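Local coordinates for NTF2 domain-containing protein (Chaetomium thermophilum, PDB 4X2H) that is of unknown function but carries an NTF2-like domain, pairs with a chain of another protein, and may act in nuclear transport as some relatives do, at residues Glu57-Asp60 with Thr61-Lys64; Lys23-Ala26 with Ser27-Asn31; Glu111-Ala114 with Pro115-Val119; Lys9-Val12 with Glu13-Tyr16. All blocks are in the same frame, centred on the assembly; numbering follows the deposited sequence.

Contact 1 of 4, residues Glu57-Asp60 with Thr61-Lys64; sequences EEWD and TMLK
E57 O is gripped twice by one residue. T61 N makes the usual helix bond to E57 O at 3.1 Å. T61 OG1 adds a second bond to E57 O, at 3.2 Å. The two donors come from opposite faces of the carbonyl plane. OG1 can do this because it lies beside its own backbone N (chi1 -63°).

The buried side of the helix is led by W59. L63 lies across one face of its indole. L63 CG sits 3.7 Å from the centroid of the six-membered ring, nearly on the ring normal, in a CH-pi contact. L63 CD2 comes to 3.5 Å from W59 CH2. M62 crosses W59 at about a right angle, with M62 CB 4.1 Å from W59 CE3. W59 NE1 is hydrogen-bonded to Y15 OH, and apolar side chains from the chain of another protein pack on both W59 and M62. With alanine in place of this tryptophan, L63 would probably lose the flat surface it lies on, and Y15 OH its indole partner. E58 forms a salt bridge to R51.

The whole is an amphipathic alpha helix with i to i+4 bonding, its buried face packed on strands 45-48 and 51-53 of an NTF2-like domain.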
loop_
_atom_site.group_PDB
_atom_site.type_symbol
_atom_site.label_atom_id
_atom_site.label_comp_id
_atom_site.label_asym_id
_atom_site.label_seq_id
_atom_site.Cartn_x
_atom_site.Cartn_y
_atom_site.Cartn_z
ATOM N N GLU B 57 -0.864 -16.173 13.130
ATOM C CA GLU B 57 -1.443 -17.506 13.264
ATOM C C GLU B 57 -2.964 -17.460 13.174
ATOM O O GLU B 57 -3.585 -18.329 12.558
ATOM C CB GLU B 57 -1.024 -18.149 14.591
ATOM C CG GLU B 57 0.404 -18.698 14.603
ATOM C CD GLU B 57 1.469 -17.617 14.693
ATOM O OE1 GLU B 57 2.654 -17.945 14.467
ATOM O OE2 GLU B 57 1.138 -16.449 14.997
ATOM N N GLU B 58 -3.565 -16.445 13.788
ATOM C CA GLU B 58 -5.015 -16.298 13.742
ATOM C C GLU B 58 -5.466 -15.961 12.324
ATOM O O GLU B 58 -6.487 -16.464 11.851
ATOM C CB GLU B 58 -5.491 -15.222 14.722
ATOM C CG GLU B 58 -7.005 -15.063 14.744
ATOM C CD GLU B 58 -7.489 -14.080 15.793
ATOM O OE1 GLU B 58 -8.685 -13.719 15.752
ATOM O OE2 GLU B 58 -6.683 -13.670 16.658
ATOM N N TRP B 59 -4.700 -15.114 11.647
ATOM C CA TRP B 59 -4.972 -14.775 10.254
ATOM C C TRP B 59 -4.946 -16.028 9.380
ATOM O O TRP B 59 -5.807 -16.200 8.521
ATOM C CB TRP B 59 -3.959 -13.729 9.775
ATOM C CG TRP B 59 -3.927 -13.445 8.294
ATOM C CD1 TRP B 59 -2.809 -13.344 7.514
ATOM C CD2 TRP B 59 -5.042 -13.205 7.422
ATOM N NE1 TRP B 59 -3.155 -13.061 6.219
ATOM C CE2 TRP B 59 -4.521 -12.968 6.133
ATOM C CE3 TRP B 59 -6.428 -13.165 7.605
ATOM C CZ2 TRP B 59 -5.333 -12.704 5.036
ATOM C CZ3 TRP B 59 -7.235 -12.910 6.509
ATOM C CH2 TRP B 59 -6.686 -12.674 5.245
ATOM N N ASP B 60 -3.979 -16.915 9.608
ATOM C CA ASP B 60 -3.943 -18.189 8.888
ATOM C C ASP B 60 -5.216 -19.003 9.144
ATOM O O ASP B 60 -5.752 -19.650 8.237
ATOM C CB ASP B 60 -2.708 -19.004 9.289
ATOM C CG ASP B 60 -1.488 -18.697 8.424
ATOM O OD1 ASP B 60 -1.657 -18.436 7.213
ATOM O OD2 ASP B 60 -0.354 -18.727 8.954
ATOM N N THR B 61 -5.710 -18.957 10.377
ATOM C CA THR B 61 -6.923 -19.691 10.733
ATOM C C THR B 61 -8.145 -19.090 10.044
ATOM O O THR B 61 -9.028 -19.812 9.576
ATOM C CB THR B 61 -7.138 -19.705 12.258
ATOM O OG1 THR B 61 -6.052 -20.399 12.880
ATOM C CG2 THR B 61 -8.446 -20.397 12.627
ATOM N N MET B 62 -8.188 -17.763 9.977
ATOM C CA MET B 62 -9.284 -17.066 9.314
ATOM C C MET B 62 -9.327 -17.408 7.826
ATOM O O MET B 62 -10.407 -17.569 7.246
ATOM C CB MET B 62 -9.145 -15.557 9.515
ATOM C CG MET B 62 -9.347 -15.126 10.962
ATOM S SD MET B 62 -8.808 -13.441 11.305
ATOM C CE MET B 62 -9.955 -12.498 10.311
ATOM N N LEU B 63 -8.155 -17.524 7.209
ATOM C CA LEU B 63 -8.073 -17.908 5.804
ATOM C C LEU B 63 -8.620 -19.319 5.606
ATOM O O LEU B 63 -9.339 -19.584 4.643
ATOM C CB LEU B 63 -6.631 -17.821 5.303
ATOM C CG LEU B 63 -6.108 -16.411 5.024
ATOM C CD1 LEU B 63 -4.597 -16.443 4.836
ATOM C CD2 LEU B 63 -6.792 -15.807 3.799
ATOM N N LYS B 64 -8.276 -20.218 6.524
ATOM C CA LYS B 64 -8.809 -21.579 6.497
ATOM C C LYS B 64 -10.327 -21.578 6.597
ATOM O O LYS B 64 -11.012 -22.280 5.847
ATOM C CB LYS B 64 -8.226 -22.414 7.638
ATOM C CG LYS B 64 -6.815 -22.916 7.393
ATOM C CD LYS B 64 -6.339 -23.794 8.541
ATOM C CE LYS B 64 -5.239 -23.117 9.337
ATOM N NZ LYS B 64 -4.928 -23.845 10.599
#

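Contact 2 of 4, residues Lys23-Ala26 with Ser27-Asn31; sequences KPVA and SGYVN
V25 and A26 meet the residues that follow them in a tight turn of 3-10 helix. V25 O accepts from G28 N at 2.9 Å. A26 O accepts from Y29 N at 3.2 Å. Both bonds join residues three apart. In both, the donor stands well above the carbonyl plane and not on a lone pair.

The side chains follow the same turn. The Y29 ring swings back toward V25 because its CG lies beside the backbone N (chi1 -67°). It offers its edge to the backbone: Y29 CD1 is 3.3 Å from V25 O, and A26 O also lies near the ring plane. V25 CG2 adds an apolar contact, 4.0 Å from Y29 CE1. The ring and the valine cross obliquely.

S27 is on the exposed side of the turn. Its backbone N gives a hydrogen bond to a water, 3.0 Å from S27 N to the water oxygen. The same water gives a weak bond to P24 O, 2.7 Å away. It bridges the residue before V25 to the one after A26.

Partners from other parts of the fold fix the turn. The carboxylate of D60 takes a bond from V25 N and a weak one from A26 N. Y29 OH is bonded to H178 ND1.

The chemistry is mostly that of the backbone. V25 and A26 are buried residues, and the carbonyl oxygen of each has a donor. The tyrosine edge, whose C-H groups are slightly positive, is likely to suit the carbonyl oxygens it faces.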
loop_
_atom_site.group_PDB
_atom_site.type_symbol
_atom_site.label_atom_id
_atom_site.label_comp_id
_atom_site.label_asym_id
_atom_site.label_seq_id
_atom_site.Cartn_x
_atom_site.Cartn_y
_atom_site.Cartn_z
ATOM N N LYS B 23 -1.493 -23.062 2.277
ATOM C CA LYS B 23 -0.334 -23.118 3.161
ATOM C C LYS B 23 -0.294 -21.863 4.030
ATOM O O LYS B 23 -0.873 -20.843 3.668
ATOM C CB LYS B 23 0.947 -23.258 2.342
ATOM C CG LYS B 23 1.080 -24.611 1.658
ATOM C CD LYS B 23 2.187 -24.608 0.620
ATOM C CE LYS B 23 2.318 -25.968 -0.049
ATOM N NZ LYS B 23 3.180 -25.902 -1.260
ATOM N N PRO B 24 0.381 -21.936 5.186
ATOM C CA PRO B 24 0.409 -20.789 6.103
ATOM C C PRO B 24 1.332 -19.662 5.643
ATOM O O PRO B 24 2.358 -19.926 5.012
ATOM C CB PRO B 24 0.914 -21.402 7.412
ATOM C CG PRO B 24 1.732 -22.565 6.985
ATOM C CD PRO B 24 1.071 -23.111 5.750
ATOM N N VAL B 25 0.966 -18.423 5.964
ATOM C CA VAL B 25 1.804 -17.267 5.648
ATOM C C VAL B 25 2.422 -16.642 6.901
ATOM O O VAL B 25 3.118 -15.638 6.808
ATOM C CB VAL B 25 1.010 -16.178 4.888
ATOM C CG1 VAL B 25 0.611 -16.676 3.507
ATOM C CG2 VAL B 25 -0.218 -15.736 5.678
ATOM N N ALA B 26 2.187 -17.247 8.063
ATOM C CA ALA B 26 2.648 -16.676 9.331
ATOM C C ALA B 26 4.168 -16.502 9.383
ATOM O O ALA B 26 4.677 -15.602 10.058
ATOM C CB ALA B 26 2.182 -17.542 10.494
ATOM N N SER B 27 4.894 -17.356 8.670
ATOM C CA SER B 27 6.351 -17.283 8.663
ATOM C C SER B 27 6.850 -16.029 7.942
ATOM O O SER B 27 8.029 -15.679 8.040
ATOM C CB SER B 27 6.949 -18.530 8.011
ATOM O OG SER B 27 6.759 -18.515 6.609
ATOM N N GLY B 28 5.952 -15.351 7.232
ATOM C CA GLY B 28 6.302 -14.136 6.516
ATOM C C GLY B 28 6.181 -12.871 7.353
ATOM O O GLY B 28 6.441 -11.774 6.861
ATOM N N TYR B 29 5.786 -13.023 8.615
ATOM C CA TYR B 29 5.601 -11.886 9.523
ATOM C C TYR B 29 6.752 -11.759 10.516
ATOM O O TYR B 29 7.477 -12.723 10.758
ATOM C CB TYR B 29 4.283 -12.025 10.279
ATOM C CG TYR B 29 3.068 -11.895 9.396
ATOM C CD1 TYR B 29 2.672 -12.941 8.572
ATOM C CD2 TYR B 29 2.320 -10.726 9.377
ATOM C CE1 TYR B 29 1.566 -12.833 7.766
ATOM C CE2 TYR B 29 1.202 -10.610 8.565
ATOM C CZ TYR B 29 0.840 -11.666 7.760
ATOM O OH TYR B 29 -0.261 -11.567 6.951
ATOM N N VAL B 30 6.908 -10.573 11.105
ATOM C CA VAL B 30 8.017 -10.325 12.023
ATOM C C VAL B 30 7.899 -11.119 13.322
ATOM O O VAL B 30 8.907 -11.384 13.971
ATOM C CB VAL B 30 8.142 -8.825 12.388
ATOM C CG1 VAL B 30 8.558 -8.004 11.167
ATOM C CG2 VAL B 30 6.849 -8.304 13.029
ATOM N N ASN B 31 6.681 -11.504 13.693
ATOM C CA ASN B 31 6.435 -12.123 14.998
ATOM C C ASN B 31 7.325 -13.327 15.290
ATOM O O ASN B 31 7.835 -13.470 16.401
ATOM C CB ASN B 31 4.973 -12.560 15.122
ATOM C CG ASN B 31 4.010 -11.407 14.995
ATOM O OD1 ASN B 31 4.145 -10.569 14.103
ATOM N ND2 ASN B 31 3.030 -11.350 15.896
HETATM O O HOH W 1 4.316 -19.689 6.876
#

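Contact 3 of 4, residues Glu111-Ala114 with Pro115-Val119; sequences EQHA and PTDGV
H113 and D117 meet through a weak hydrogen bond, 3.5 Å from H113 ND1 to D117 OD2. The oxygen lies at the ring edge, near its plane. The carboxylate itself is turned steeply, with its plane 74° from that of the imidazole. V119 covers one ring face. V119 CG2 stands 4.0 Å from the ring centroid, in a CH-pi contact a little off the ring normal. Q112 CB lies over the opposite face, toward the rim. The imidazole is therefore held between two aliphatic groups.

H113 CG lies beside the backbone N (chi1 -61°), which turns the ring toward V119. H113 NE2 is bonded to E163 OE2, so the two ring nitrogens face two carboxylates. This is likely to favour the doubly protonated, positively charged ring. A leucine at H113 would probably leave E163 and D117 without their shared imidazole partner.

The next shell is backbone. D117 N bonds to A114 O at 3.0 Å and closes the turn that carries the D117 side chain. A water gives a second bond to A114 O, 2.8 Å from it. It accepts from V119 N at 2.9 Å, and so links the start of the turn to V119. G118, with positive phi (67°), carries the chain between D117 and V119. Further out, H113 O is bonded to R120 NE, and V119 O to Y173 OH.

The arrangement is a type I beta turn, A114 to D117, on the surface just past the end of helix 107-112 and on the way to strand 122-135.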
loop_
_atom_site.group_PDB
_atom_site.type_symbol
_atom_site.label_atom_id
_atom_site.label_comp_id
_atom_site.label_asym_id
_atom_site.label_seq_id
_atom_site.Cartn_x
_atom_site.Cartn_y
_atom_site.Cartn_z
ATOM N N GLU B 111 27.147 -0.829 8.457
ATOM C CA GLU B 111 28.436 -0.407 7.916
ATOM C C GLU B 111 28.582 -0.756 6.437
ATOM O O GLU B 111 29.080 0.051 5.652
ATOM C CB GLU B 111 29.590 -1.043 8.702
ATOM C CG GLU B 111 30.969 -0.564 8.250
ATOM C CD GLU B 111 32.114 -1.243 8.984
ATOM O OE1 GLU B 111 32.234 -2.485 8.895
ATOM O OE2 GLU B 111 32.897 -0.532 9.650
ATOM N N GLN B 112 28.152 -1.955 6.056
ATOM C CA GLN B 112 28.396 -2.457 4.702
ATOM C C GLN B 112 27.391 -1.968 3.669
ATOM O O GLN B 112 27.693 -1.940 2.475
ATOM C CB GLN B 112 28.406 -3.985 4.698
ATOM C CG GLN B 112 29.758 -4.573 5.044
ATOM C CD GLN B 112 29.659 -5.781 5.947
ATOM O OE1 GLN B 112 28.845 -6.678 5.721
ATOM N NE2 GLN B 112 30.486 -5.809 6.982
ATOM N N HIS B 113 26.201 -1.587 4.121
ATOM C CA HIS B 113 25.144 -1.184 3.201
ATOM C C HIS B 113 24.635 0.212 3.492
ATOM O O HIS B 113 23.904 0.440 4.454
ATOM C CB HIS B 113 24.005 -2.196 3.250
ATOM C CG HIS B 113 24.428 -3.572 2.854
ATOM N ND1 HIS B 113 24.827 -3.882 1.571
ATOM C CD2 HIS B 113 24.548 -4.713 3.571
ATOM C CE1 HIS B 113 25.162 -5.158 1.514
ATOM N NE2 HIS B 113 25.002 -5.685 2.715
ATOM N N ALA B 114 25.045 1.147 2.643
ATOM C CA ALA B 114 24.559 2.510 2.713
ATOM C C ALA B 114 23.103 2.519 2.279
ATOM O O ALA B 114 22.627 1.552 1.684
ATOM C CB ALA B 114 25.391 3.425 1.835
ATOM N N PRO B 115 22.383 3.609 2.576
ATOM C CA PRO B 115 20.976 3.692 2.169
ATOM C C PRO B 115 20.763 3.575 0.656
ATOM O O PRO B 115 19.638 3.326 0.219
ATOM C CB PRO B 115 20.554 5.073 2.678
ATOM C CG PRO B 115 21.457 5.335 3.833
ATOM C CD PRO B 115 22.772 4.727 3.454
ATOM N N THR B 116 21.825 3.742 -0.127
ATOM C CA THR B 116 21.725 3.670 -1.585
ATOM C C THR B 116 21.976 2.261 -2.138
ATOM O O THR B 116 21.897 2.045 -3.348
ATOM C CB THR B 116 22.718 4.643 -2.258
ATOM O OG1 THR B 116 24.035 4.426 -1.738
ATOM C CG2 THR B 116 22.308 6.089 -2.008
ATOM N N ASP B 117 22.266 1.306 -1.258
ATOM C CA ASP B 117 22.584 -0.060 -1.682
ATOM C C ASP B 117 21.345 -0.927 -1.903
ATOM O O ASP B 117 21.449 -2.027 -2.442
ATOM C CB ASP B 117 23.494 -0.739 -0.655
ATOM C CG ASP B 117 24.964 -0.405 -0.857
ATOM O OD1 ASP B 117 25.283 0.453 -1.706
ATOM O OD2 ASP B 117 25.806 -1.003 -0.156
ATOM N N GLY B 118 20.183 -0.442 -1.479
ATOM C CA GLY B 118 18.940 -1.162 -1.692
ATOM C C GLY B 118 18.828 -2.466 -0.925
ATOM O O GLY B 118 18.269 -3.438 -1.432
ATOM N N VAL B 119 19.349 -2.489 0.298
ATOM C CA VAL B 119 19.276 -3.678 1.143
ATOM C C VAL B 119 18.475 -3.387 2.414
ATOM O O VAL B 119 17.544 -4.119 2.748
ATOM C CB VAL B 119 20.693 -4.184 1.506
ATOM C CG1 VAL B 119 20.640 -5.289 2.563
ATOM C CG2 VAL B 119 21.397 -4.688 0.251
HETATM O O HOH W 2 20.703 -0.456 1.914
#

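Contact 4 of 4, residues Lys9-Val12 with Glu13-Tyr16; sequences KSFV and EWYY
F11 and Y15 both hold CG anti to the backbone N (chi1 168° and -179°). Their side chains therefore lie side by side and point the same way, one helix turn apart. The rings are near parallel, with planes 28° apart. They are slid so far that they barely overlap, and their centroids are 5.5 Å apart. Much of the contact is made by Y15 CB, which sits over one face of the F11 ring, 4.2 Å from its centroid. F11 CZ also reaches Y15 CD1 at 3.8 Å. The backbone bond from Y15 N to F11 O is short, at 2.8 Å.

V12 and Y16 form the next pair. V12 CG1 touches Y16 CD2 at 3.8 Å. V12 O lies in the ring plane at the edge of Y16, 3.2 Å from CD2. Y15 CD2 covers a face of the Y16 ring, over its centre.

K9 and E13 flank the exposed side. K9 NZ and E13 OE1 are 5.7 Å apart, too far to touch, so any attraction is probably slight.

F11 and V12 also pack on L125 of strand 122-135. The chemistry is thus an apolar, largely aromatic face of helix 3-20 laid on the sheet, with its two tyrosine hydroxyls satisfied, Y16 OH by D151 and Y15 OH by W59 NE1.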
loop_
_atom_site.group_PDB
_atom_site.type_symbol
_atom_site.label_atom_id
_atom_site.label_comp_id
_atom_site.label_asym_id
_atom_site.label_seq_id
_atom_site.Cartn_x
_atom_site.Cartn_y
_atom_site.Cartn_z
ATOM N N LYS B 9 8.259 -8.242 -5.798
ATOM C CA LYS B 9 7.810 -9.290 -6.708
ATOM C C LYS B 9 7.949 -10.660 -6.052
ATOM O O LYS B 9 7.046 -11.493 -6.117
ATOM C CB LYS B 9 8.607 -9.239 -8.010
ATOM C CG LYS B 9 8.223 -10.309 -9.025
ATOM C CD LYS B 9 9.059 -10.184 -10.289
ATOM C CE LYS B 9 8.791 -11.326 -11.255
ATOM N NZ LYS B 9 9.540 -11.159 -12.531
ATOM N N SER B 10 9.089 -10.876 -5.411
ATOM C CA SER B 10 9.361 -12.138 -4.740
ATOM C C SER B 10 8.382 -12.368 -3.587
ATOM O O SER B 10 7.885 -13.479 -3.401
ATOM C CB SER B 10 10.806 -12.162 -4.233
ATOM O OG SER B 10 11.061 -13.337 -3.489
ATOM N N PHE B 11 8.100 -11.319 -2.820
ATOM C CA PHE B 11 7.180 -11.442 -1.700
ATOM C C PHE B 11 5.764 -11.725 -2.180
ATOM O O PHE B 11 5.090 -12.608 -1.651
ATOM C CB PHE B 11 7.172 -10.178 -0.835
ATOM C CG PHE B 11 6.040 -10.150 0.147
ATOM C CD1 PHE B 11 6.144 -10.809 1.355
ATOM C CD2 PHE B 11 4.850 -9.505 -0.161
ATOM C CE1 PHE B 11 5.096 -10.800 2.257
ATOM C CE2 PHE B 11 3.795 -9.500 0.731
ATOM C CZ PHE B 11 3.914 -10.148 1.935
ATOM N N VAL B 12 5.313 -10.966 -3.172
ATOM C CA VAL B 12 3.951 -11.113 -3.672
ATOM C C VAL B 12 3.748 -12.514 -4.238
ATOM O O VAL B 12 2.728 -13.158 -3.987
ATOM C CB VAL B 12 3.630 -10.054 -4.751
ATOM C CG1 VAL B 12 2.310 -10.374 -5.465
ATOM C CG2 VAL B 12 3.562 -8.671 -4.127
ATOM N N GLU B 13 4.727 -12.989 -4.998
ATOM C CA GLU B 13 4.632 -14.309 -5.601
ATOM C C GLU B 13 4.550 -15.366 -4.506
ATOM O O GLU B 13 3.759 -16.297 -4.597
ATOM C CB GLU B 13 5.827 -14.571 -6.522
ATOM C CG GLU B 13 5.681 -15.804 -7.402
ATOM C CD GLU B 13 6.829 -15.961 -8.385
ATOM O OE1 GLU B 13 7.444 -14.938 -8.754
ATOM O OE2 GLU B 13 7.116 -17.107 -8.790
ATOM N N TRP B 14 5.349 -15.202 -3.457
ATOM C CA TRP B 14 5.365 -16.165 -2.362
ATOM C C TRP B 14 4.059 -16.152 -1.571
ATOM O O TRP B 14 3.441 -17.191 -1.362
ATOM C CB TRP B 14 6.530 -15.890 -1.405
ATOM C CG TRP B 14 6.446 -16.741 -0.171
ATOM C CD1 TRP B 14 6.812 -18.047 -0.057
ATOM C CD2 TRP B 14 5.948 -16.350 1.115
ATOM N NE1 TRP B 14 6.569 -18.498 1.217
ATOM C CE2 TRP B 14 6.040 -17.474 1.957
ATOM C CE3 TRP B 14 5.423 -15.161 1.632
ATOM C CZ2 TRP B 14 5.633 -17.447 3.286
ATOM C CZ3 TRP B 14 5.020 -15.134 2.958
ATOM C CH2 TRP B 14 5.124 -16.271 3.768
ATOM N N TYR B 15 3.659 -14.964 -1.133
ATOM C CA TYR B 15 2.536 -14.795 -0.219
ATOM C C TYR B 15 1.224 -15.360 -0.780
ATOM O O TYR B 15 0.548 -16.162 -0.136
ATOM C CB TYR B 15 2.379 -13.307 0.115
ATOM C CG TYR B 15 1.252 -13.003 1.069
ATOM C CD1 TYR B 15 1.456 -13.005 2.444
ATOM C CD2 TYR B 15 -0.019 -12.710 0.599
ATOM C CE1 TYR B 15 0.419 -12.731 3.319
ATOM C CE2 TYR B 15 -1.054 -12.430 1.462
ATOM C CZ TYR B 15 -0.834 -12.446 2.821
ATOM O OH TYR B 15 -1.872 -12.167 3.679
ATOM N N TYR B 16 0.868 -14.957 -1.987
ATOM C CA TYR B 16 -0.400 -15.395 -2.555
ATOM C C TYR B 16 -0.329 -16.834 -3.068
ATOM O O TYR B 16 -1.353 -17.498 -3.192
ATOM C CB TYR B 16 -0.835 -14.410 -3.641
ATOM C CG TYR B 16 -1.124 -13.046 -3.041
ATOM C CD1 TYR B 16 -2.327 -12.790 -2.397
ATOM C CD2 TYR B 16 -0.174 -12.035 -3.073
ATOM C CE1 TYR B 16 -2.585 -11.554 -1.826
ATOM C CE2 TYR B 16 -0.418 -10.806 -2.504
ATOM C CZ TYR B 16 -1.622 -10.566 -1.882
ATOM O OH TYR B 16 -1.853 -9.333 -1.313
#

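Overall arrangement
From the N terminus the order is contact 4, contact 2, contact 1, contact 3. All are local and in series, so none nests or crosses. Contact 4 spans two turns of helix 3-20, and contact 1 two turns of helix 56-66. Contact 2 closes a 3-10 turn in the loop after the first helix, and contact 3 a beta turn after helix 107-112. Contacts 4, 2 and 1 touch one another: W14 packs on S27 and G28, V25 meets the backbone of Y15, and Y29 packs on W59. They tie helix 3-20, the loop that follows it and helix 56-66 together. Contact 3 stands apart, its centre about 35 Å from that of contact 1, across the chain's centre.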